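Local coordinates for protein ML032222a iGluR (Mnemiopsis leidyi, PDB 4YKI) that binds glycine in the cleft of its ligand-binding domain and probably thereby opens a glycine-activated ion channel of the ionotropic glutamate receptor family, at residues V42-L45 with S46-L49; Y55-P58 with D59-F63; M76-D79 with L80-K84; A97-S100 with A101-S105; P223-S226 with L227-H231. All blocks are in the same frame, centred on the assembly; numbering follows the deposited sequence.

Interaction 1 (V42-L45 with S46-L49); sequences VVKL and SEDL
The planar carbonyl group of Val-43 takes two donors from Ser-46 and Glu-47, both arriving from the same face of its plane. Glu-47 N makes the regular helical bond to Val-43 O at 3.0 Å. In the conformer described here, Ser-46 OG adds a second bond of 2.8 Å to Val-43 O; chi1 of 77° sets the hydroxyl between its own N and carbonyl carbon, from where it reaches back along the helix. The Glu-47 side chain runs alongside Val-43, OE2 coming 3.6 Å from Val-43 CG1, while OE1 forms a long salt bridge of 4.0 Å with Lys-44 NZ, again in one of two conformers. On the buried side, Leu-45 and Leu-49 point the same way, one turn apart, with Leu-45 CD2 4.1 Å from Leu-49 CD1. This is an amphipathic helix end: within 37-49, Leu-45 and Leu-49 pack on His-231 of helix 225-238, whereas Val-42, Val-43 and Ser-46 lean on Tyr-53 of strand 52-56.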
loop_
_atom_site.group_PDB
_atom_site.type_symbol
_atom_site.label_atom_id
_atom_site.label_comp_id
_atom_site.label_asym_id
_atom_site.label_seq_id
_atom_site.Cartn_x
_atom_site.Cartn_y
_atom_site.Cartn_z
ATOM N N VAL B 42 -12.523 11.756 -5.973
ATOM C CA VAL B 42 -12.411 13.219 -5.888
ATOM C C VAL B 42 -13.745 13.847 -5.505
ATOM O O VAL B 42 -13.797 14.751 -4.682
ATOM C CB VAL B 42 -11.892 13.812 -7.214
ATOM C CG1 VAL B 42 -12.039 15.328 -7.241
ATOM C CG2 VAL B 42 -10.446 13.429 -7.447
ATOM N N VAL B 43 -14.825 13.368 -6.107
ATOM C CA VAL B 43 -16.148 13.890 -5.797
ATOM C C VAL B 43 -16.441 13.734 -4.304
ATOM O O VAL B 43 -16.903 14.661 -3.644
ATOM C CB VAL B 43 -17.247 13.202 -6.637
ATOM C CG1 VAL B 43 -18.635 13.505 -6.101
ATOM C CG2 VAL B 43 -17.162 13.644 -8.096
ATOM N N LYS B 44 -16.193 12.549 -3.764
ATOM C CA LYS B 44 -16.429 12.314 -2.345
ATOM C C LYS B 44 -15.525 13.171 -1.447
ATOM O O LYS B 44 -15.979 13.711 -0.454
ATOM C CB LYS B 44 -16.252 10.828 -2.030
ATOM C CG LYS B 44 -16.779 10.380 -0.682
ATOM C CD LYS B 44 -18.291 10.587 -0.517
ATOM C CE LYS B 44 -19.108 9.758 -1.518
ATOM N NZ LYS B 44 -20.593 9.754 -1.252
ATOM N N LEU B 45 -14.249 13.297 -1.804
ATOM C CA LEU B 45 -13.326 14.167 -1.082
ATOM C C LEU B 45 -13.848 15.595 -1.075
ATOM O O LEU B 45 -13.801 16.262 -0.046
ATOM C CB LEU B 45 -11.926 14.134 -1.698
ATOM C CG LEU B 45 -11.108 12.872 -1.444
ATOM C CD1 LEU B 45 -9.868 12.874 -2.329
ATOM C CD2 LEU B 45 -10.730 12.708 0.018
ATOM N N SER B 46 -14.348 16.066 -2.217
ATOM C CA SER B 46 -14.815 17.451 -2.310
ATOM C C SER B 46 -16.047 17.682 -1.450
ATOM O O SER B 46 -16.195 18.740 -0.840
ATOM C CB SER B 46 -15.093 17.847 -3.769
ATOM O OG SER B 46 -16.322 17.316 -4.249
ATOM N N GLU B 47 -16.925 16.687 -1.392
ATOM C CA GLU B 47 -18.117 16.803 -0.563
ATOM C C GLU B 47 -17.781 16.789 0.916
ATOM O O GLU B 47 -18.363 17.543 1.690
ATOM C CB GLU B 47 -19.074 15.676 -0.893
ATOM C CG GLU B 47 -19.680 15.873 -2.242
ATOM C CD GLU B 47 -20.489 14.701 -2.710
ATOM O OE1 GLU B 47 -20.503 13.652 -2.022
ATOM O OE2 GLU B 47 -21.103 14.840 -3.788
ATOM N N ASP B 48 -16.824 15.955 1.303
ATOM C CA ASP B 48 -16.486 15.796 2.701
ATOM C C ASP B 48 -15.556 16.904 3.209
ATOM O O ASP B 48 -15.616 17.266 4.381
ATOM C CB ASP B 48 -15.864 14.415 2.928
ATOM C CG ASP B 48 -16.862 13.267 2.708
ATOM O OD1 ASP B 48 -18.087 13.513 2.609
ATOM O OD2 ASP B 48 -16.420 12.104 2.630
ATOM N N LEU B 49 -14.693 17.439 2.344
ATOM C CA LEU B 49 -13.682 18.413 2.770
ATOM C C LEU B 49 -14.007 19.854 2.390
ATOM O O LEU B 49 -13.348 20.783 2.855
ATOM C CB LEU B 49 -12.317 18.023 2.218
ATOM C CG LEU B 49 -11.729 16.760 2.853
ATOM C CD1 LEU B 49 -10.543 16.214 2.089
ATOM C CD2 LEU B 49 -11.302 17.046 4.301
#

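Interaction 2 (Y55-P58 with D59-F63); sequences YIQP and DDRKF. With GLY (glycine), chain E.
Arg-61 is bent at its second torsion (chi2 -65°), which folds its guanidinium back so that one face meets Gln-57 and the edge meets Pro-58 O; Gln-57 CG stands beside its own N (chi1 -54°). Gln-57 CB lies over that face of the guanidinium, 3.8 Å from Arg-61 NH1, the amide inclined to the group. At the guanidinium edge, Arg-61 NH1 donates in its own plane to Pro-58 O over 2.9 Å. Arg-61 N closes the type I beta turn from Pro-58 to Arg-61 by bonding to the same Pro-58 O at 3.0 Å, from the other face of the carbonyl. One oxygen thus ties down both ends of the arginine. The Asp-60 side chain crosses the proline at about a right angle, OD1 3.5 Å from Pro-58 CB. Lys-62 N donates to Asp-60 OD1 at 3.0 Å, an Asx turn, and OD2 is bound by Gly-75 N. Further on, the bound glycine sets its CA over one face of the Phe-63 ring, toward the rim. The turn leads out of strand 52-56 and rests on helix 75-81, where Met-76 and Asp-79 meet Pro-58, and Met-76 also meets Phe-63.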
loop_
_atom_site.group_PDB
_atom_site.type_symbol
_atom_site.label_atom_id
_atom_site.label_comp_id
_atom_site.label_asym_id
_atom_site.label_seq_id
_atom_site.Cartn_x
_atom_site.Cartn_y
_atom_site.Cartn_z
ATOM N N TYR B 55 -10.033 19.991 -13.231
ATOM C CA TYR B 55 -8.957 19.142 -13.697
ATOM C C TYR B 55 -8.144 19.849 -14.771
ATOM O O TYR B 55 -8.714 20.494 -15.659
ATOM C CB TYR B 55 -9.528 17.839 -14.246
ATOM C CG TYR B 55 -10.224 16.934 -13.249
ATOM C CD1 TYR B 55 -9.496 16.201 -12.321
ATOM C CD2 TYR B 55 -11.599 16.788 -13.253
ATOM C CE1 TYR B 55 -10.123 15.361 -11.434
ATOM C CE2 TYR B 55 -12.240 15.950 -12.364
ATOM C CZ TYR B 55 -11.494 15.224 -11.467
ATOM O OH TYR B 55 -12.105 14.342 -10.599
ATOM N N ILE B 56 -6.833 19.709 -14.698
ATOM C CA ILE B 56 -5.900 20.320 -15.650
ATOM C C ILE B 56 -4.980 19.223 -16.178
ATOM O O ILE B 56 -4.275 18.544 -15.419
ATOM C CB ILE B 56 -5.054 21.435 -14.997
ATOM C CG1 ILE B 56 -5.994 22.538 -14.474
ATOM C CG2 ILE B 56 -3.973 21.990 -15.980
ATOM C CD1 ILE B 56 -5.329 23.777 -13.940
ATOM N N GLN B 57 -5.011 19.043 -17.495
ATOM C CA GLN B 57 -4.141 18.080 -18.142
ATOM C C GLN B 57 -2.859 18.734 -18.616
ATOM O O GLN B 57 -2.875 19.850 -19.092
ATOM C CB GLN B 57 -4.850 17.464 -19.340
ATOM C CG GLN B 57 -6.193 16.870 -19.035
ATOM C CD GLN B 57 -6.678 16.006 -20.163
ATOM O OE1 GLN B 57 -6.054 14.998 -20.504
ATOM N NE2 GLN B 57 -7.800 16.396 -20.767
ATOM N N PRO B 58 -1.730 18.028 -18.528
ATOM C CA PRO B 58 -0.500 18.593 -19.087
ATOM C C PRO B 58 -0.571 18.621 -20.602
ATOM O O PRO B 58 -1.074 17.677 -21.213
ATOM C CB PRO B 58 0.583 17.623 -18.622
ATOM C CG PRO B 58 -0.131 16.324 -18.530
ATOM C CD PRO B 58 -1.524 16.663 -18.026
ATOM N N ASP B 59 -0.074 19.690 -21.203
ATOM C CA ASP B 59 -0.068 19.788 -22.646
ATOM C C ASP B 59 0.676 18.620 -23.313
ATOM O O ASP B 59 0.312 18.175 -24.403
ATOM C CB ASP B 59 0.570 21.124 -23.057
ATOM C CG ASP B 59 -0.202 22.329 -22.542
ATOM O OD1 ASP B 59 -1.442 22.246 -22.480
ATOM O OD2 ASP B 59 0.426 23.377 -22.239
ATOM N N ASP B 60 1.711 18.107 -22.660
ATOM C CA ASP B 60 2.498 17.026 -23.238
ATOM C C ASP B 60 1.820 15.654 -23.091
ATOM O O ASP B 60 2.299 14.695 -23.662
ATOM C CB ASP B 60 3.947 17.023 -22.698
ATOM C CG ASP B 60 4.069 16.758 -21.192
ATOM O OD1 ASP B 60 3.112 16.249 -20.558
ATOM O OD2 ASP B 60 5.180 17.041 -20.675
ATOM N N ARG B 61 0.714 15.587 -22.336
ATOM C CA ARG B 61 -0.068 14.373 -22.072
ATOM C C ARG B 61 0.766 13.209 -21.489
ATOM O O ARG B 61 0.437 12.045 -21.647
ATOM C CB ARG B 61 -0.922 13.994 -23.289
ATOM C CG ARG B 61 -2.012 15.054 -23.696
ATOM C CD ARG B 61 -3.117 15.242 -22.603
ATOM N NE ARG B 61 -4.314 15.939 -23.094
ATOM C CZ ARG B 61 -4.451 17.261 -23.169
ATOM N NH1 ARG B 61 -3.472 18.059 -22.778
ATOM N NH2 ARG B 61 -5.584 17.793 -23.614
ATOM N N LYS B 62 1.827 13.564 -20.778
ATOM C CA LYS B 62 2.656 12.585 -20.087
ATOM C C LYS B 62 2.313 12.494 -18.595
ATOM O O LYS B 62 1.825 13.449 -17.991
ATOM C CB LYS B 62 4.144 12.939 -20.217
ATOM C CG LYS B 62 4.642 13.212 -21.624
ATOM C CD LYS B 62 4.330 12.081 -22.582
ATOM C CE LYS B 62 4.869 12.404 -23.961
ATOM N NZ LYS B 62 4.353 11.498 -25.016
ATOM N N PHE B 63 2.621 11.357 -17.990
ATOM C CA PHE B 63 2.522 11.216 -16.547
ATOM C C PHE B 63 3.657 11.992 -15.864
ATOM O O PHE B 63 3.409 12.829 -14.998
ATOM C CB PHE B 63 2.497 9.734 -16.130
ATOM C CG PHE B 63 1.115 9.142 -16.082
ATOM C CD1 PHE B 63 0.403 8.909 -17.244
ATOM C CD2 PHE B 63 0.520 8.838 -14.874
ATOM C CE1 PHE B 63 -0.880 8.378 -17.196
ATOM C CE2 PHE B 63 -0.757 8.317 -14.822
ATOM C CZ PHE B 63 -1.460 8.091 -15.985
HETATM N N GLY E . 0.383 4.961 -13.812
HETATM C CA GLY E . 1.435 5.518 -14.694
HETATM C C GLY E . 2.400 6.440 -13.988
HETATM O O GLY E . 3.374 6.865 -14.645
HETATM O OXT GLY E . 2.187 6.761 -12.799
HETATM O O HOH W 1 -3.489 20.283 -21.823
HETATM O O HOH W 2 -2.976 22.478 -19.420
#

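Interaction 3 (M76-D79 with L80-K84); sequences MIRD and LLDDK
A Schellman motif closes helix 75-81, tying Asp-79 to Lys-84 and Leu-80 to Asp-83. Lys-84 N donates to Asp-79 O at 2.9 Å and Asp-83 N to Leu-80 O at 3.0 Å; Asp-83, with its positive phi, is the C-prime residue. A salt bridge reaches from the last turn to the residue just past the helix: Arg-78 NE bonds Asp-82 OD2 on its syn side at 2.9 Å, with the guanidinium and carboxylate planes nearly perpendicular (88°), and only weakly reaches OD1. Bending at chi2 (61°) carries the guanidinium toward Asp-82. Helix 75-81, which precedes strand 87-89, turns Met-76, Ile-77 and Leu-80 onto Ile-88 of that strand, while Ile-77 CG2 and Leu-81 CD1 lie alongside at 4.1 Å. A water joins three charged groups, donating to Asp-79 OD1 at 2.8 Å and to Asp-82 OD2 and accepting from Lys-84 NZ at 2.9 Å. Arg-78 NH1 is held by Trp-73 O, and NH2 donates to a water that also reaches Asp-82 OD1.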
loop_
_atom_site.group_PDB
_atom_site.type_symbol
_atom_site.label_atom_id
_atom_site.label_comp_id
_atom_site.label_asym_id
_atom_site.label_seq_id
_atom_site.Cartn_x
_atom_site.Cartn_y
_atom_site.Cartn_z
ATOM N N MET B 76 2.454 15.501 -15.711
ATOM C CA MET B 76 1.704 15.975 -14.547
ATOM C C MET B 76 2.641 16.359 -13.412
ATOM O O MET B 76 2.331 17.266 -12.658
ATOM C CB MET B 76 0.684 14.920 -14.095
ATOM C CG MET B 76 -0.503 14.781 -15.057
ATOM S SD MET B 76 -1.713 13.520 -14.561
ATOM C CE MET B 76 -0.799 12.079 -15.065
ATOM N N ILE B 77 3.763 15.652 -13.275
ATOM C CA ILE B 77 4.726 15.986 -12.232
ATOM C C ILE B 77 5.200 17.434 -12.411
ATOM O O ILE B 77 5.221 18.219 -11.464
ATOM C CB ILE B 77 5.942 15.036 -12.238
ATOM C CG1 ILE B 77 5.538 13.560 -12.060
ATOM C CG2 ILE B 77 6.926 15.453 -11.146
ATOM C CD1 ILE B 77 4.915 13.199 -10.743
ATOM N N ARG B 78 5.582 17.791 -13.638
ATOM C CA ARG B 78 6.065 19.141 -13.912
ATOM C C ARG B 78 5.002 20.195 -13.629
ATOM O O ARG B 78 5.298 21.246 -13.067
ATOM C CB ARG B 78 6.575 19.253 -15.358
ATOM C CG ARG B 78 7.071 20.628 -15.769
ATOM C CD ARG B 78 8.245 21.138 -14.947
ATOM N NE ARG B 78 8.743 22.408 -15.487
ATOM C CZ ARG B 78 9.601 22.521 -16.500
ATOM N NH1 ARG B 78 10.123 21.458 -17.096
ATOM N NH2 ARG B 78 9.942 23.727 -16.909
ATOM N N ASP B 79 3.756 19.912 -14.009
ATOM C CA ASP B 79 2.690 20.876 -13.752
ATOM C C ASP B 79 2.521 21.114 -12.255
ATOM O O ASP B 79 2.249 22.226 -11.822
ATOM C CB ASP B 79 1.363 20.391 -14.341
ATOM C CG ASP B 79 1.197 20.679 -15.826
ATOM O OD1 ASP B 79 2.109 21.226 -16.476
ATOM O OD2 ASP B 79 0.110 20.297 -16.328
ATOM N N LEU B 80 2.638 20.047 -11.457
ATOM C CA LEU B 80 2.549 20.185 -10.000
ATOM C C LEU B 80 3.712 21.042 -9.463
ATOM O O LEU B 80 3.495 21.963 -8.695
ATOM C CB LEU B 80 2.544 18.789 -9.365
ATOM C CG LEU B 80 2.282 18.728 -7.867
ATOM C CD1 LEU B 80 0.868 19.158 -7.554
ATOM C CD2 LEU B 80 2.491 17.330 -7.353
ATOM N N LEU B 81 4.934 20.747 -9.895
ATOM C CA LEU B 81 6.113 21.510 -9.474
ATOM C C LEU B 81 6.009 22.977 -9.845
ATOM O O LEU B 81 6.494 23.829 -9.115
ATOM C CB LEU B 81 7.379 20.919 -10.079
ATOM C CG LEU B 81 7.744 19.534 -9.533
ATOM C CD1 LEU B 81 8.880 18.936 -10.332
ATOM C CD2 LEU B 81 8.130 19.583 -8.050
ATOM N N ASP B 82 5.359 23.259 -10.979
ATOM C CA ASP B 82 5.222 24.627 -11.464
ATOM C C ASP B 82 3.996 25.342 -10.912
ATOM O O ASP B 82 3.697 26.450 -11.338
ATOM C CB ASP B 82 5.127 24.628 -12.991
ATOM C CG ASP B 82 6.446 24.317 -13.678
ATOM O OD1 ASP B 82 7.505 24.311 -13.013
ATOM O OD2 ASP B 82 6.397 24.064 -14.892
ATOM N N ASP B 83 3.286 24.725 -9.965
ATOM C CA ASP B 83 2.122 25.311 -9.302
ATOM C C ASP B 83 0.955 25.531 -10.252
ATOM O O ASP B 83 0.090 26.344 -9.986
ATOM C CB ASP B 83 2.496 26.621 -8.588
ATOM C CG ASP B 83 1.384 27.166 -7.684
ATOM O OD1 ASP B 83 0.755 26.387 -6.910
ATOM O OD2 ASP B 83 1.138 28.400 -7.744
ATOM N N LYS B 84 0.912 24.777 -11.340
ATOM C CA LYS B 84 -0.290 24.740 -12.168
ATOM C C LYS B 84 -1.393 23.900 -11.525
ATOM O O LYS B 84 -2.591 24.134 -11.768
ATOM C CB LYS B 84 0.045 24.217 -13.563
ATOM C CG LYS B 84 0.946 25.190 -14.323
ATOM C CD LYS B 84 1.268 24.748 -15.726
ATOM C CE LYS B 84 2.082 25.809 -16.487
ATOM N NZ LYS B 84 2.605 25.262 -17.756
HETATM O O HOH W 3 9.362 25.845 -14.914
HETATM O O HOH W 4 4.159 23.047 -16.703
#

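Interaction 4 (A97-S100 with A101-S105); sequences ARKS and AIDYS. With GLY (glycine), chain E.
Arg-98 runs from the helix toward the bound glycine past the hydroxyl of Tyr-104, which crosses its stem at about a right angle. Its CB lies 3.1 Å from Tyr-104 OH, CG swings a little farther off, and CD returns to 3.2 Å from that same hydroxyl, so the phenol end braces the aliphatic part. Beyond CG the chain is extended through to NE (chi3 178°), delivering a flat guanidinium whose edge faces the ligand. Arg-98 NH1 donates to glycine OXT at 2.9 Å and NH2 to glycine O at 2.9 Å, the first nearly straight (168°), the second a little bent (158°), the paired grip on the alpha-carboxylate familiar from ionotropic glutamate receptors. Ser-93 O and Gly-64 O take further bonds from NH1 and NH2 and so fix the group's rotation. Tyr-104 OH is itself positioned by Asn-95 N. On the backbone, Arg-98 O accepts from Ala-101 N at 2.9 Å and from Ile-102 N at 2.8 Å, turning the chain out of helix 96-99. Lys-99 CD lies at the edge of the Tyr-104 ring, while its NZ, in the conformer described, bonds Ser-230 OG of the second subunit. From this turn the chain enters strand 103-104, which pairs with strand 202-218, while Ile-102 packs against Ile-77, Leu-80 and Leu-81 of helix 75-81.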
loop_
_atom_site.group_PDB
_atom_site.type_symbol
_atom_site.label_atom_id
_atom_site.label_comp_id
_atom_site.label_asym_id
_atom_site.label_seq_id
_atom_site.Cartn_x
_atom_site.Cartn_y
_atom_site.Cartn_z
ATOM N N ALA B 97 12.358 8.343 -7.967
ATOM C CA ALA B 97 12.671 9.541 -8.736
ATOM C C ALA B 97 11.622 10.629 -8.430
ATOM O O ALA B 97 11.962 11.756 -8.106
ATOM C CB ALA B 97 12.735 9.238 -10.243
ATOM N N ARG B 98 10.338 10.273 -8.512
ATOM C CA ARG B 98 9.260 11.207 -8.222
ATOM C C ARG B 98 9.326 11.689 -6.763
ATOM O O ARG B 98 9.132 12.859 -6.496
ATOM C CB ARG B 98 7.896 10.562 -8.535
ATOM C CG ARG B 98 7.606 10.500 -10.019
ATOM C CD ARG B 98 6.412 9.625 -10.326
ATOM N NE ARG B 98 6.124 9.631 -11.748
ATOM C CZ ARG B 98 5.194 8.887 -12.313
ATOM N NH1 ARG B 98 4.441 8.065 -11.601
ATOM N NH2 ARG B 98 4.984 8.993 -13.615
ATOM N N LYS B 99 9.606 10.768 -5.842
ATOM C CA LYS B 99 9.683 11.069 -4.417
ATOM C C LYS B 99 10.782 12.084 -4.112
ATOM O O LYS B 99 10.706 12.785 -3.113
ATOM C CB LYS B 99 9.890 9.775 -3.624
ATOM C CG LYS B 99 9.838 9.898 -2.095
ATOM C CD LYS B 99 8.479 10.374 -1.584
ATOM C CE LYS B 99 8.393 10.371 -0.054
ATOM N NZ LYS B 99 9.252 11.419 0.571
ATOM N N SER B 100 11.800 12.180 -4.961
ATOM C CA SER B 100 12.844 13.190 -4.747
ATOM C C SER B 100 12.351 14.621 -5.023
ATOM O O SER B 100 12.984 15.577 -4.579
ATOM C CB SER B 100 14.086 12.872 -5.593
ATOM O OG SER B 100 13.889 13.236 -6.943
ATOM N N ALA B 101 11.218 14.749 -5.720
ATOM C CA ALA B 101 10.671 16.036 -6.146
ATOM C C ALA B 101 9.324 16.374 -5.534
ATOM O O ALA B 101 9.043 17.552 -5.331
ATOM C CB ALA B 101 10.560 16.082 -7.669
ATOM N N ILE B 102 8.480 15.361 -5.310
ATOM C CA ILE B 102 7.119 15.559 -4.796
ATOM C C ILE B 102 6.843 14.572 -3.669
ATOM O O ILE B 102 7.635 13.660 -3.429
ATOM C CB ILE B 102 6.040 15.367 -5.918
ATOM C CG1 ILE B 102 5.965 13.918 -6.423
ATOM C CG2 ILE B 102 6.291 16.353 -7.072
ATOM C CD1 ILE B 102 4.619 13.566 -7.081
ATOM N N ASP B 103 5.721 14.767 -2.989
ATOM C CA ASP B 103 5.216 13.810 -2.015
ATOM C C ASP B 103 4.094 12.991 -2.632
ATOM O O ASP B 103 3.537 13.328 -3.692
ATOM C CB ASP B 103 4.686 14.525 -0.773
ATOM C CG ASP B 103 5.795 15.018 0.163
ATOM O OD1 ASP B 103 6.977 14.649 -0.001
ATOM O OD2 ASP B 103 5.441 15.759 1.094
ATOM N N TYR B 104 3.770 11.901 -1.950
ATOM C CA TYR B 104 2.608 11.090 -2.268
ATOM C C TYR B 104 1.636 11.116 -1.101
ATOM O O TYR B 104 2.041 11.205 0.059
ATOM C CB TYR B 104 3.010 9.654 -2.538
ATOM C CG TYR B 104 3.740 9.439 -3.829
ATOM C CD1 TYR B 104 3.040 9.294 -5.019
ATOM C CD2 TYR B 104 5.130 9.353 -3.870
ATOM C CE1 TYR B 104 3.697 9.053 -6.200
ATOM C CE2 TYR B 104 5.802 9.099 -5.048
ATOM C CZ TYR B 104 5.074 8.974 -6.213
ATOM O OH TYR B 104 5.747 8.673 -7.358
ATOM N N SER B 105 0.359 10.965 -1.423
ATOM C CA SER B 105 -0.665 10.686 -0.429
ATOM C C SER B 105 -0.551 9.268 0.107
ATOM O O SER B 105 0.187 8.445 -0.430
ATOM C CB SER B 105 -2.057 10.847 -1.044
ATOM O OG SER B 105 -2.362 9.782 -1.928
HETATM N N GLY E . 0.383 4.961 -13.812
HETATM C CA GLY E . 1.435 5.518 -14.694
HETATM C C GLY E . 2.400 6.440 -13.988
HETATM O O GLY E . 3.374 6.865 -14.645
HETATM O OXT GLY E . 2.187 6.761 -12.799
HETATM O O HOH W 5 9.062 13.752 -0.855
#

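Interaction 5 (P223-S226 with L227-H231); sequences PYKS and LIDSH
Tyr-224 and Ile-228 open the helical bonding of 225-238: the backbone leaves loop geometry at Tyr-224 and is helical from Lys-225 onward. Ile-228 N donates to Tyr-224 O at 3.0 Å, Asp-229 N to Lys-225 O at 2.8 Å and Ser-230 N to Ser-226 O at 3.0 Å. One step earlier the direct bond is replaced by a water, which donates to Pro-223 O and accepts from Leu-227 N, so the helix begins with a solvent bridge. The main side-chain link is a salt bridge along one turn, Lys-225 NZ to Asp-229 OD2 at 2.7 Å. The carboxylate oxygen uses its syn lone pair, and a bend only at the last torsion (chi4 56°) of an otherwise extended lysine curls the ammonium down onto it, leaving Lys-225 CG 3.4 Å from Asp-229 OD2. Both partners are also anchored outward: Lys-225 NZ to Tyr-104 O, and Asp-229 OD1 to Phe-106 N. The charged pair thus holds the backbone from Tyr-104, in strand 103-104, to Phe-106 just beyond it, and its two charges probably offset each other. On another side of the helix, Leu-227 and His-231 rest on Leu-49 of helix 37-49, and His-231 also on Leu-45.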
loop_
_atom_site.group_PDB
_atom_site.type_symbol
_atom_site.label_atom_id
_atom_site.label_comp_id
_atom_site.label_asym_id
_atom_site.label_seq_id
_atom_site.Cartn_x
_atom_site.Cartn_y
_atom_site.Cartn_z
ATOM N N PRO B 223 -0.172 22.194 2.478
ATOM C CA PRO B 223 -0.945 22.236 3.723
ATOM C C PRO B 223 -2.119 21.255 3.728
ATOM O O PRO B 223 -2.807 21.162 4.743
ATOM C CB PRO B 223 -1.446 23.683 3.764
ATOM C CG PRO B 223 -1.532 24.080 2.335
ATOM C CD PRO B 223 -0.395 23.392 1.647
ATOM N N TYR B 224 -2.340 20.534 2.634
ATOM C CA TYR B 224 -3.525 19.686 2.509
ATOM C C TYR B 224 -3.236 18.202 2.650
ATOM O O TYR B 224 -4.162 17.386 2.642
ATOM C CB TYR B 224 -4.168 19.937 1.146
ATOM C CG TYR B 224 -4.418 21.408 0.853
ATOM C CD1 TYR B 224 -5.092 22.214 1.759
ATOM C CD2 TYR B 224 -3.958 21.993 -0.323
ATOM C CE1 TYR B 224 -5.317 23.560 1.502
ATOM C CE2 TYR B 224 -4.184 23.342 -0.592
ATOM C CZ TYR B 224 -4.860 24.118 0.325
ATOM O OH TYR B 224 -5.068 25.460 0.077
ATOM N N LYS B 225 -1.961 17.842 2.756
ATOM C CA LYS B 225 -1.555 16.434 2.777
ATOM C C LYS B 225 -2.184 15.627 3.919
ATOM O O LYS B 225 -2.680 14.527 3.709
ATOM C CB LYS B 225 -0.026 16.291 2.800
ATOM C CG LYS B 225 0.435 14.829 2.916
ATOM C CD LYS B 225 1.891 14.610 2.514
ATOM C CE LYS B 225 2.478 13.305 3.073
ATOM N NZ LYS B 225 1.719 12.096 2.708
ATOM N N SER B 226 -2.160 16.173 5.122
ATOM C CA SER B 226 -2.672 15.448 6.275
ATOM C C SER B 226 -4.158 15.107 6.132
ATOM O O SER B 226 -4.589 14.002 6.457
ATOM C CB SER B 226 -2.413 16.234 7.561
ATOM O OG SER B 226 -1.018 16.322 7.824
ATOM N N LEU B 227 -4.948 16.056 5.649
ATOM C CA LEU B 227 -6.367 15.825 5.393
ATOM C C LEU B 227 -6.617 14.822 4.279
ATOM O O LEU B 227 -7.447 13.924 4.411
ATOM C CB LEU B 227 -7.074 17.137 5.074
ATOM C CG LEU B 227 -7.319 18.028 6.279
ATOM C CD1 LEU B 227 -7.720 19.432 5.855
ATOM C CD2 LEU B 227 -8.401 17.405 7.149
ATOM N N ILE B 228 -5.902 14.962 3.177
ATOM C CA ILE B 228 -6.059 14.013 2.082
ATOM C C ILE B 228 -5.688 12.597 2.539
ATOM O O ILE B 228 -6.422 11.638 2.270
ATOM C CB ILE B 228 -5.239 14.445 0.843
ATOM C CG1 ILE B 228 -5.791 15.753 0.263
ATOM C CG2 ILE B 228 -5.203 13.330 -0.224
ATOM C CD1 ILE B 228 -7.171 15.634 -0.328
ATOM N N ASP B 229 -4.579 12.467 3.267
ATOM C CA ASP B 229 -4.135 11.164 3.775
ATOM C C ASP B 229 -5.192 10.521 4.670
ATOM O O ASP B 229 -5.519 9.348 4.526
ATOM C CB ASP B 229 -2.816 11.313 4.544
ATOM C CG ASP B 229 -1.614 11.553 3.645
ATOM O OD1 ASP B 229 -1.731 11.446 2.406
ATOM O OD2 ASP B 229 -0.546 11.802 4.228
ATOM N N SER B 230 -5.713 11.305 5.604
ATOM C CA SER B 230 -6.705 10.798 6.539
ATOM C C SER B 230 -7.933 10.270 5.796
ATOM O O SER B 230 -8.427 9.171 6.050
ATOM C CB SER B 230 -7.121 11.892 7.529
ATOM O OG SER B 230 -6.106 12.140 8.487
ATOM N N HIS B 231 -8.425 11.072 4.863
ATOM C CA HIS B 231 -9.643 10.738 4.154
ATOM C C HIS B 231 -9.432 9.552 3.213
ATOM O O HIS B 231 -10.307 8.703 3.101
ATOM C CB HIS B 231 -10.213 11.976 3.464
ATOM C CG HIS B 231 -10.951 12.872 4.409
ATOM N ND1 HIS B 231 -12.306 13.122 4.324
ATOM C CD2 HIS B 231 -10.500 13.628 5.434
ATOM C CE1 HIS B 231 -12.653 13.993 5.257
ATOM N NE2 HIS B 231 -11.577 14.298 5.956
HETATM O O HOH W 6 -4.063 18.868 5.825
HETATM O O HOH W 7 -6.053 14.839 9.029
#

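Overall arrangement
Two of the five contacts reach the ligand directly: interaction 2 covers glycine with Phe-63, and interaction 4 grips its carboxylate with Arg-98, these two residues meeting at 3.6 Å between Phe-63 CB and Arg-98 NH2. Interaction 3 stands behind both, with Met-76 CE 3.5 Å from Phe-63 CD2 and Ile-77 CD1 3.7 Å from Ile-102 CD1. Farther out, interaction 5 adjoins interaction 4, Ser-105 CB lying 4.1 Å from Ile-228 CG2, in addition to the bond between Lys-225 and Tyr-104. Interaction 1 lies next to interaction 5, centres about 12 Å apart, and touches interaction 2 through Val-42 and Tyr-55. Local helix and turn contacts thus connect pocket to periphery.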